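Local coordinates for protein B-agarase (Saccharophagus degradans, PDB 4BQ2) that hydrolyses beta-1,4 linkages of agarose as a family 50 exo-beta-agarase, probably trimming short sugars from the chain ends, at residues Ser380-Arg385 and Asp722-Pro727; Asp449-Met454 and Pro605-Pro610. One frame throughout, in Å; residues are numbered along the deposited sequence.

Contact 1. Residues Ser380-Arg385 and Asp722-Pro727; sequences SANLER and DVTDTP
The type I beta turn D722-D725, which leads toward helix 729-739, is pinned to the side of helix 378-387 by N382, an example of a helix side chain reading a loop through its backbone. In the turn, the D722 carbonyl accepts from D725 N, and D722 also folds back as an Asx turn. D722 OD1 receives T724 OG1 at 2.6 Å on its syn lone pair. Two backbone N-H groups reach D722 OD1 from opposite faces of the carboxylate plane, T724 N at 3.0 Å and T726 N at 3.1 Å. Three bonds to one carboxylate oxygen hold the turn in shape. N382 donates from ND2 to V723 O over 2.7 Å. The bond is nearly straight at the hydrogen (170°), and V723 O lies in the plane of the N382 amide, whereas the amide nitrogen stands above the plane of the V723 carbonyl. ND2 also serves F207 O, and N382 OD1 accepts from R385 NH1 at 2.9 Å, less than one helical turn onward, which together fix how the amide is flipped. Beside this polar link, L383 crosses D725 at about a right angle. The D725 carboxylate carries salt bridges to R406 of helix 394-410 and to K386, so its charge is answered from the helical side while its flank meets hydrocarbon. The D725 CB points toward the helix, and CG anti to the backbone N (chi1 -170°) brings the carboxylate against L383, whose CD2 rests 3.6 Å from D725 OD2 and 3.7 Å from D725 CG.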
loop_
_atom_site.group_PDB
_atom_site.type_symbol
_atom_site.label_atom_id
_atom_site.label_comp_id
_atom_site.label_asym_id
_atom_site.label_seq_id
_atom_site.Cartn_x
_atom_site.Cartn_y
_atom_site.Cartn_z
ATOM N N SER A 380 1.984 -18.155 11.065
ATOM C CA SER A 380 2.502 -19.497 10.748
ATOM C C SER A 380 2.355 -20.456 11.949
ATOM O O SER A 380 1.894 -21.614 11.793
ATOM C CB SER A 380 3.955 -19.407 10.278
ATOM O OG SER A 380 4.393 -20.651 9.759
ATOM N N ALA A 381 2.673 -19.951 13.145
ATOM C CA ALA A 381 2.532 -20.724 14.373
ATOM C C ALA A 381 1.067 -21.114 14.556
ATOM O O ALA A 381 0.771 -22.240 14.902
ATOM C CB ALA A 381 3.075 -19.931 15.581
ATOM N N ASN A 382 0.146 -20.199 14.272
ATOM C CA ASN A 382 -1.272 -20.508 14.421
ATOM C C ASN A 382 -1.750 -21.544 13.397
ATOM O O ASN A 382 -2.664 -22.316 13.687
ATOM C CB ASN A 382 -2.131 -19.216 14.388
ATOM C CG ASN A 382 -1.935 -18.349 15.633
ATOM O OD1 ASN A 382 -1.651 -18.869 16.731
ATOM N ND2 ASN A 382 -2.064 -17.023 15.476
ATOM N N LEU A 383 -1.159 -21.550 12.196
ATOM C CA LEU A 383 -1.456 -22.634 11.259
ATOM C C LEU A 383 -1.070 -23.987 11.895
ATOM O O LEU A 383 -1.841 -24.938 11.838
ATOM C CB LEU A 383 -0.719 -22.464 9.942
ATOM C CG LEU A 383 -1.082 -21.207 9.129
ATOM C CD1 LEU A 383 -0.318 -21.256 7.824
ATOM C CD2 LEU A 383 -2.585 -21.111 8.876
ATOM N N GLU A 384 0.106 -24.061 12.520
ATOM C CA GLU A 384 0.477 -25.327 13.166
ATOM C C GLU A 384 -0.482 -25.634 14.311
ATOM O O GLU A 384 -0.964 -26.787 14.451
ATOM C CB GLU A 384 1.922 -25.342 13.653
ATOM C CG GLU A 384 2.346 -26.739 14.119
ATOM C CD GLU A 384 3.809 -26.824 14.496
ATOM O OE1 GLU A 384 4.619 -25.998 14.044
ATOM O OE2 GLU A 384 4.146 -27.736 15.267
ATOM N N ARG A 385 -0.819 -24.613 15.103
ATOM C CA ARG A 385 -1.772 -24.820 16.199
ATOM C C ARG A 385 -3.099 -25.342 15.700
ATOM O O ARG A 385 -3.680 -26.234 16.323
ATOM C CB ARG A 385 -2.038 -23.525 16.973
ATOM C CG ARG A 385 -0.874 -23.088 17.870
ATOM C CD ARG A 385 -1.299 -21.822 18.623
ATOM N NE ARG A 385 -0.368 -21.454 19.685
ATOM C CZ ARG A 385 0.391 -20.358 19.723
ATOM N NH1 ARG A 385 0.378 -19.473 18.737
ATOM N NH2 ARG A 385 1.185 -20.142 20.773
ATOM N N ASP A 722 -7.461 -12.833 10.110
ATOM C CA ASP A 722 -6.603 -12.225 11.118
ATOM C C ASP A 722 -5.361 -13.097 11.448
ATOM O O ASP A 722 -5.082 -14.083 10.741
ATOM C CB ASP A 722 -7.465 -11.842 12.341
ATOM C CG ASP A 722 -7.868 -13.025 13.199
ATOM O OD1 ASP A 722 -7.489 -14.206 12.922
ATOM O OD2 ASP A 722 -8.565 -12.745 14.228
ATOM N N VAL A 723 -4.601 -12.732 12.485
ATOM C CA VAL A 723 -3.346 -13.437 12.824
ATOM C C VAL A 723 -3.581 -14.902 13.238
ATOM O O VAL A 723 -2.666 -15.731 13.159
ATOM C CB VAL A 723 -2.553 -12.662 13.913
ATOM C CG1 VAL A 723 -3.291 -12.726 15.232
ATOM C CG2 VAL A 723 -1.120 -13.173 14.058
ATOM N N THR A 724 -4.797 -15.224 13.678
ATOM C CA THR A 724 -5.158 -16.596 14.040
ATOM C C THR A 724 -5.686 -17.434 12.855
ATOM O O THR A 724 -6.183 -18.582 13.046
ATOM C CB THR A 724 -6.191 -16.615 15.179
ATOM O OG1 THR A 724 -7.451 -16.166 14.688
ATOM C CG2 THR A 724 -5.747 -15.709 16.335
ATOM N N ASP A 725 -5.598 -16.854 11.651
ATOM C CA ASP A 725 -6.138 -17.476 10.425
ATOM C C ASP A 725 -7.665 -17.588 10.467
ATOM O O ASP A 725 -8.251 -18.527 9.929
ATOM C CB ASP A 725 -5.484 -18.841 10.180
ATOM C CG ASP A 725 -5.819 -19.403 8.830
ATOM O OD1 ASP A 725 -5.769 -18.642 7.821
ATOM O OD2 ASP A 725 -6.147 -20.612 8.802
ATOM N N THR A 726 -8.312 -16.645 11.141
ATOM C CA THR A 726 -9.783 -16.658 11.218
ATOM C C THR A 726 -10.324 -15.592 10.283
ATOM O O THR A 726 -9.934 -14.424 10.396
ATOM C CB THR A 726 -10.304 -16.381 12.657
ATOM O OG1 THR A 726 -9.766 -17.382 13.539
ATOM C CG2 THR A 726 -11.845 -16.469 12.726
ATOM N N PRO A 727 -11.251 -15.974 9.396
ATOM C CA PRO A 727 -11.752 -14.984 8.440
ATOM C C PRO A 727 -12.552 -13.885 9.113
ATOM O O PRO A 727 -13.285 -14.156 10.055
ATOM C CB PRO A 727 -12.701 -15.791 7.577
ATOM C CG PRO A 727 -12.103 -17.170 7.598
ATOM C CD PRO A 727 -11.676 -17.338 9.040
#

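Contact 2. Residues Asp449-Met454 and Pro605-Pro610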
loop_
_atom_site.group_PDB
_atom_site.type_symbol
_atom_site.label_atom_id
_atom_site.label_comp_id
_atom_site.label_asym_id
_atom_site.label_seq_id
_atom_site.Cartn_x
_atom_site.Cartn_y
_atom_site.Cartn_z
ATOM N N ASP A 449 13.479 8.324 -4.449
ATOM C CA ASP A 449 13.214 6.909 -4.648
ATOM C C ASP A 449 12.757 6.320 -3.324
ATOM O O ASP A 449 13.468 6.423 -2.300
ATOM C CB ASP A 449 14.481 6.190 -5.105
ATOM C CG ASP A 449 15.041 6.743 -6.389
ATOM O OD1 ASP A 449 14.266 7.196 -7.267
ATOM O OD2 ASP A 449 16.285 6.701 -6.521
ATOM N N PHE A 450 11.581 5.701 -3.355
ATOM C CA PHE A 450 10.980 5.168 -2.161
ATOM C C PHE A 450 11.407 3.735 -1.818
ATOM O O PHE A 450 12.180 3.503 -0.884
ATOM C CB PHE A 450 9.450 5.297 -2.204
ATOM C CG PHE A 450 8.830 4.982 -0.882
ATOM C CD1 PHE A 450 8.961 5.886 0.177
ATOM C CD2 PHE A 450 8.219 3.744 -0.653
ATOM C CE1 PHE A 450 8.452 5.590 1.428
ATOM C CE2 PHE A 450 7.691 3.449 0.601
ATOM C CZ PHE A 450 7.820 4.371 1.644
ATOM N N TRP A 451 10.887 2.757 -2.544
ATOM C CA TRP A 451 11.245 1.350 -2.257
ATOM C C TRP A 451 12.722 1.015 -2.549
ATOM O O TRP A 451 13.274 0.075 -1.976
ATOM C CB TRP A 451 10.318 0.417 -3.035
ATOM C CG TRP A 451 8.858 0.440 -2.606
ATOM C CD1 TRP A 451 7.770 0.713 -3.403
ATOM C CD2 TRP A 451 8.331 0.123 -1.303
ATOM N NE1 TRP A 451 6.611 0.600 -2.680
ATOM C CE2 TRP A 451 6.926 0.249 -1.383
ATOM C CE3 TRP A 451 8.918 -0.236 -0.072
ATOM C CZ2 TRP A 451 6.083 0.021 -0.276
ATOM C CZ3 TRP A 451 8.084 -0.470 1.028
ATOM C CH2 TRP A 451 6.677 -0.341 0.917
ATOM N N GLY A 452 13.363 1.777 -3.433
ATOM C CA GLY A 452 14.724 1.480 -3.879
ATOM C C GLY A 452 15.101 2.334 -5.062
ATOM O O GLY A 452 14.250 3.015 -5.647
ATOM N N ALA A 453 16.378 2.311 -5.425
ATOM C CA ALA A 453 16.862 3.089 -6.566
ATOM C C ALA A 453 16.286 2.549 -7.882
ATOM O O ALA A 453 15.945 1.357 -7.988
ATOM C CB ALA A 453 18.384 3.052 -6.617
ATOM N N MET A 454 16.224 3.416 -8.885
ATOM C CA MET A 454 15.670 3.057 -10.199
ATOM C C MET A 454 16.747 2.442 -11.095
ATOM O O MET A 454 17.937 2.811 -10.993
ATOM C CB MET A 454 15.038 4.295 -10.838
ATOM C CG MET A 454 13.761 4.722 -10.137
ATOM S SD MET A 454 12.423 3.499 -10.313
ATOM C CE MET A 454 11.919 3.839 -12.008
ATOM N N PRO A 605 1.494 3.199 -8.503
ATOM C CA PRO A 605 0.749 3.833 -7.410
ATOM C C PRO A 605 0.370 5.260 -7.785
ATOM O O PRO A 605 0.849 5.785 -8.817
ATOM C CB PRO A 605 1.768 3.865 -6.269
ATOM C CG PRO A 605 3.111 3.928 -6.946
ATOM C CD PRO A 605 2.950 3.400 -8.381
ATOM N N ASP A 606 -0.448 5.908 -6.966
ATOM C CA ASP A 606 -0.801 7.304 -7.250
ATOM C C ASP A 606 0.369 8.289 -7.189
ATOM O O ASP A 606 0.350 9.327 -7.826
ATOM C CB ASP A 606 -2.011 7.743 -6.428
ATOM C CG ASP A 606 -1.702 7.957 -4.972
ATOM O OD1 ASP A 606 -0.694 7.445 -4.439
ATOM O OD2 ASP A 606 -2.501 8.673 -4.345
ATOM N N TRP A 607 1.416 7.936 -6.459
ATOM C CA TRP A 607 2.604 8.785 -6.366
ATOM C C TRP A 607 3.662 8.420 -7.399
ATOM O O TRP A 607 4.806 8.899 -7.353
ATOM C CB TRP A 607 3.157 8.756 -4.915
ATOM C CG TRP A 607 3.277 7.357 -4.323
ATOM C CD1 TRP A 607 2.354 6.716 -3.547
ATOM C CD2 TRP A 607 4.388 6.443 -4.472
ATOM N NE1 TRP A 607 2.818 5.468 -3.206
ATOM C CE2 TRP A 607 4.061 5.275 -3.754
ATOM C CE3 TRP A 607 5.622 6.508 -5.140
ATOM C CZ2 TRP A 607 4.922 4.157 -3.679
ATOM C CZ3 TRP A 607 6.504 5.384 -5.067
ATOM C CH2 TRP A 607 6.130 4.222 -4.330
ATOM N N GLY A 608 3.307 7.554 -8.344
ATOM C CA GLY A 608 4.278 7.129 -9.316
ATOM C C GLY A 608 3.676 6.833 -10.671
ATOM O O GLY A 608 4.027 5.827 -11.305
ATOM N N MET A 609 2.758 7.677 -11.139
ATOM C CA MET A 609 2.225 7.438 -12.487
ATOM C C MET A 609 2.185 8.685 -13.414
ATOM O O MET A 609 1.114 9.010 -13.969
ATOM C CB MET A 609 0.845 6.782 -12.403
ATOM C CG MET A 609 -0.150 7.534 -11.516
ATOM S SD MET A 609 -1.722 6.651 -11.316
ATOM C CE MET A 609 -2.554 6.909 -12.895
ATOM N N PRO A 610 3.328 9.351 -13.613
ATOM C CA PRO A 610 3.336 10.427 -14.610
ATOM C C PRO A 610 2.881 9.867 -15.954
ATOM O O PRO A 610 3.196 8.699 -16.278
ATOM C CB PRO A 610 4.811 10.819 -14.717
ATOM C CG PRO A 610 5.534 10.114 -13.630
ATOM C CD PRO A 610 4.686 8.952 -13.215
#
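Between F450 and G608, where the two loops come nearest, the CA atoms are still 10.0 Å apart, and the 605-610 side is shaped by a type I turn P605-G608 closed by G608 N on P605 O at 3.1 Å. The gap is bridged by aromatic side chains, with W607 contributing the most buried surface. With CG set between the backbone N and the carbonyl carbon (chi1 47°), the W607 indole extends so that its CH2 corner reaches both F450 and W451. W607 CH2 is 4.1 Å from F450 CB and 4.0 Å from W451 CD1, the latter atom meeting W607 at its edge. Both ring pairs meet obliquely, F450 and W607 with planes at 65°. On one face of the W607 indole, P605 CG lies 3.5 Å above the centre. Within the first loop, F450 CD2 perches 3.6 Å over the centre of the W451 ring, while W451 NE1 is held by E491 OE1, a residue that W607 also touches. H366 adds another ring against F450 and W451. The result is an aromatic cluster with a glycerol beside W451, consistent with the aromatic-lined sugar-binding cleft of glycoside hydrolase barrels.

From the N terminus the chain first reaches helix 378-387, where contact 1 begins. It then runs through 449-454 and, 151 residues later, 605-610, whose meeting is contact 2, before 722-727 returns to the helix and completes contact 1. Contact 2 therefore lies wholly within the span that contact 1 closes. The inner closure joins the loop after strand 443-444 to the one ahead of helix 611-620; the outer ties helix 378-387 to the C-terminal loop before helix 729-739. The centres of contact 1 and contact 2 lie about 33 Å apart. The nearest atoms of contact 1 and contact 2 are about 20 Å apart, without touching. Contact 1 is buried, contact 2 lies at the surface.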